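Ancestral congerin Con-anc (PDB 3AK0) is a reconstructed ancestral fish galectin that binds beta-galactoside sugars in a pocket on one sheet of its beta sandwich. Local coordinates at residues K8-K13 and N119-A124. Sequence-based numbering, arbitrary orientation.
Sequences KNITFK and NFIYLA
At the edge of the galectin beta sandwich, K8 faces F120 as an antiparallel non-hydrogen-bonded pair, after which the chain turns a corner at N9 and strand 10-13 runs off at 102° to strand 119-124. The carbonyl of N119 sits inside this corner and takes both amides that follow K8: I10 N at 3.0 Å from N119 O, standing above the carbonyl plane, and N9 N at 2.9 Å from N119 O in a weak, strongly bent bond. In return, CA of N119 makes a CA-H...O contact with I10 O (3.0 Å), a weaker interaction that adds to the amide bond. A classic beta bulge, in which N119 and F120 both face G36, lies on the other flank of this strand.

On the face that carries I10 and I121, turned to the sandwich interior, both branches of I10 reach I121. CG2 rests against the carbonyl group of N119, 3.5 Å from N119 C, and also touches CD1 of I121, while CG1, anti to the backbone N (chi1 -169°), carries CD1 to the same methyl. There the two isoleucines cross at a slant, CD1 of I10 lying 3.6 Å from CD1 of I121. Both are buried: L134 packs on I10 and L18 on I121, tying the corner to strands of the opposing sheet. On the other face, the ring of F120 approaches the backbone of K8 obliquely, with CD1 4.0 Å from K8 CA, whereas the all-extended K8 side chain carries NZ far from the ring. K8 also joins a beta ladder with a strand of the second subunit, so the sheet continues across the dimer interface. The side chain of N119 is linked to the corner through a water, which accepts from N9 N and donates to N119 OD1 at 2.7 Å.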
ATOM      1  N   LYS A   8      -3.605   5.962  -0.939  1.00  9.20           N
ATOM      2  CA  LYS A   8      -4.253   7.159  -0.456  0.50  8.94           C
ATOM      3  C   LYS A   8      -4.530   7.035   1.044  1.00 10.75           C
ATOM      4  O   LYS A   8      -4.851   5.956   1.540  1.00  9.97           O
ATOM      5  CB  LYS A   8      -5.546   7.339  -1.256  0.50  8.35           C
ATOM      6  CG  LYS A   8      -6.356   8.559  -0.946  0.50 11.28           C
ATOM      7  CD  LYS A   8      -7.676   8.466  -1.665  0.50 11.39           C
ATOM      8  CE  LYS A   8      -8.574   9.628  -1.314  0.50 12.41           C
ATOM      9  NZ  LYS A   8      -9.892   9.516  -1.988  0.50 13.71           N
ATOM     10  N   ASN A   9      -4.389   8.146   1.767  1.00 10.70           N
ATOM     11  CA  ASN A   9      -4.677   8.242   3.198  1.00 12.73           C
ATOM     12  C   ASN A   9      -3.734   7.388   4.011  1.00 13.36           C
ATOM     13  O   ASN A   9      -4.115   6.802   4.998  1.00 13.56           O
ATOM     14  CB  ASN A   9      -6.113   7.820   3.533  1.00 12.72           C
ATOM     15  CG  ASN A   9      -7.152   8.753   2.968  1.00 20.24           C
ATOM     16  OD1 ASN A   9      -8.300   8.343   2.735  1.00 27.65           O
ATOM     17  ND2 ASN A   9      -6.782  10.009   2.748  1.00 24.01           N
ATOM     18  N   ILE A  10      -2.493   7.305   3.562  1.00 14.38           N
ATOM     19  CA  ILE A  10      -1.450   6.665   4.358  1.00 16.30           C
ATOM     20  C   ILE A  10      -0.944   7.705   5.358  1.00 15.82           C
ATOM     21  O   ILE A  10      -0.908   8.903   5.052  1.00 18.25           O
ATOM     22  CB  ILE A  10      -0.358   6.075   3.412  1.00 16.12           C
ATOM     23  CG1 ILE A  10       0.623   5.166   4.158  1.00 17.46           C
ATOM     24  CG2 ILE A  10       0.345   7.159   2.614  1.00 18.83           C
ATOM     25  CD1 ILE A  10       1.318   4.141   3.248  1.00 18.82           C
ATOM     26  N   THR A  11      -0.612   7.279   6.569  1.00 13.89           N
ATOM     27  CA  THR A  11      -0.194   8.233   7.594  0.50 12.73           C
ATOM     28  C   THR A  11       1.311   8.155   7.758  1.00 13.00           C
ATOM     29  O   THR A  11       1.823   7.299   8.475  1.00 14.58           O
ATOM     30  CB  THR A  11      -0.927   7.982   8.935  0.50 12.64           C
ATOM     31  OG1 THR A  11      -2.338   8.070   8.710  0.50 12.86           O
ATOM     32  CG2 THR A  11      -0.513   9.019   9.981  0.50 11.11           C
ATOM     33  N   PHE A  12       2.017   9.030   7.048  1.00 12.18           N
ATOM     34  CA  PHE A  12       3.468   9.004   7.010  1.00  9.79           C
ATOM     35  C   PHE A  12       3.971  10.267   7.693  1.00  9.69           C
ATOM     36  O   PHE A  12       3.943  11.353   7.112  1.00  9.62           O
ATOM     37  CB  PHE A  12       3.920   8.956   5.538  1.00  9.78           C
ATOM     38  CG  PHE A  12       5.419   8.921   5.348  1.00  8.66           C
ATOM     39  CD1 PHE A  12       6.275   8.375   6.306  1.00  9.29           C
ATOM     40  CD2 PHE A  12       5.960   9.386   4.161  1.00  8.61           C
ATOM     41  CE1 PHE A  12       7.657   8.355   6.087  1.00  8.08           C
ATOM     42  CE2 PHE A  12       7.321   9.372   3.924  1.00  7.06           C
ATOM     43  CZ  PHE A  12       8.185   8.838   4.894  1.00  8.28           C
ATOM     44  N   LYS A  13       4.402  10.123   8.943  1.00  9.76           N
ATOM     45  CA  LYS A  13       4.780  11.258   9.776  1.00 10.43           C
ATOM     46  C   LYS A  13       6.263  11.279  10.087  1.00 10.63           C
ATOM     47  O   LYS A  13       6.966  10.274   9.890  1.00 10.25           O
ATOM     48  CB  LYS A  13       4.051  11.178  11.118  1.00 10.52           C
ATOM     49  CG  LYS A  13       2.562  10.971  11.051  1.00 14.69           C
ATOM     50  CD  LYS A  13       2.052  10.745  12.460  1.00 18.65           C
ATOM     51  CE  LYS A  13       1.250  11.926  12.903  1.00 24.15           C
ATOM     52  NZ  LYS A  13      -0.168  11.636  12.558  1.00 25.15           N
ATOM     53  N   ASN A 119       0.366  12.085   3.014  1.00  8.61           N
ATOM     54  CA  ASN A 119      -0.766  11.168   3.054  1.00  9.08           C
ATOM     55  C   ASN A 119      -0.957  10.348   1.786  1.00  8.62           C
ATOM     56  O   ASN A 119      -1.934   9.602   1.672  1.00  8.96           O
ATOM     57  CB  ASN A 119      -2.054  11.918   3.408  1.00  9.27           C
ATOM     58  CG  ASN A 119      -2.303  13.101   2.505  1.00 10.52           C
ATOM     59  OD1 ASN A 119      -2.846  12.955   1.416  1.00 12.24           O
ATOM     60  ND2 ASN A 119      -1.952  14.307   2.984  1.00 13.11           N
ATOM     61  N   PHE A 120      -0.033  10.452   0.841  1.00  7.84           N
ATOM     62  CA  PHE A 120      -0.251   9.866  -0.491  1.00  8.02           C
ATOM     63  C   PHE A 120       1.077   9.394  -1.061  1.00  8.86           C
ATOM     64  O   PHE A 120       2.080  10.122  -0.973  1.00  8.72           O
ATOM     65  CB  PHE A 120      -0.904  10.897  -1.417  1.00  8.08           C
ATOM     66  CG  PHE A 120      -1.284  10.360  -2.762  1.00  9.06           C
ATOM     67  CD1 PHE A 120      -2.535   9.767  -2.948  1.00 11.19           C
ATOM     68  CD2 PHE A 120      -0.425  10.492  -3.854  1.00 10.49           C
ATOM     69  CE1 PHE A 120      -2.905   9.269  -4.199  1.00 11.54           C
ATOM     70  CE2 PHE A 120      -0.793  10.004  -5.116  1.00 11.65           C
ATOM     71  CZ  PHE A 120      -2.023   9.388  -5.279  1.00 10.63           C
ATOM     72  N   ILE A 121       1.097   8.167  -1.592  1.00  9.15           N
ATOM     73  CA  ILE A 121       2.269   7.680  -2.353  1.00  9.64           C
ATOM     74  C   ILE A 121       1.751   7.137  -3.687  1.00  9.13           C
ATOM     75  O   ILE A 121       0.656   6.591  -3.763  1.00  8.69           O
ATOM     76  CB  ILE A 121       2.991   6.511  -1.595  1.00 10.94           C
ATOM     77  CG1 ILE A 121       3.366   6.930  -0.173  1.00 13.36           C
ATOM     78  CG2 ILE A 121       4.227   5.954  -2.406  1.00 12.41           C
ATOM     79  CD1 ILE A 121       3.411   5.763   0.798  1.00 18.81           C
ATOM     80  N   TYR A 122       2.535   7.280  -4.756  1.00  8.68           N
ATOM     81  CA  TYR A 122       2.201   6.511  -5.940  1.00  9.52           C
ATOM     82  C   TYR A 122       3.420   6.171  -6.749  1.00  9.22           C
ATOM     83  O   TYR A 122       4.450   6.854  -6.664  1.00  9.39           O
ATOM     84  CB  TYR A 122       1.118   7.201  -6.788  1.00 12.04           C
ATOM     85  CG  TYR A 122       1.568   8.290  -7.729  1.00 12.44           C
ATOM     86  CD1 TYR A 122       1.638   8.051  -9.095  1.00 15.07           C
ATOM     87  CD2 TYR A 122       1.846   9.577  -7.261  1.00 14.55           C
ATOM     88  CE1 TYR A 122       2.007   9.046  -9.988  1.00 13.84           C
ATOM     89  CE2 TYR A 122       2.209  10.579  -8.144  1.00 14.20           C
ATOM     90  CZ  TYR A 122       2.298  10.300  -9.510  1.00 14.98           C
ATOM     91  OH  TYR A 122       2.684  11.271 -10.429  1.00 18.76           O
ATOM     92  N   LEU A 123       3.303   5.104  -7.541  1.00  9.15           N
ATOM     93  CA  LEU A 123       4.383   4.717  -8.424  1.00  9.92           C
ATOM     94  C   LEU A 123       3.932   5.054  -9.837  1.00 11.21           C
ATOM     95  O   LEU A 123       2.754   4.897 -10.188  1.00 12.20           O
ATOM     96  CB  LEU A 123       4.691   3.205  -8.285  1.00 10.76           C
ATOM     97  CG  LEU A 123       5.814   2.604  -9.153  1.00 13.87           C
ATOM     98  CD1 LEU A 123       6.293   1.363  -8.469  1.00 16.72           C
ATOM     99  CD2 LEU A 123       5.328   2.310 -10.589  1.00 15.79           C
ATOM    100  N   ALA A 124       4.852   5.571 -10.630  1.00 10.34           N
ATOM    101  CA  ALA A 124       4.587   5.721 -12.063  1.00 10.30           C
ATOM    102  C   ALA A 124       5.647   5.008 -12.862  1.00 10.63           C
ATOM    103  O   ALA A 124       6.810   4.948 -12.459  1.00 10.36           O
ATOM    104  CB  ALA A 124       4.526   7.219 -12.485  1.00 10.64           C
TER
HETATM  105  O   HOH W   1      -4.576  11.002   0.549  1.00 18.86           O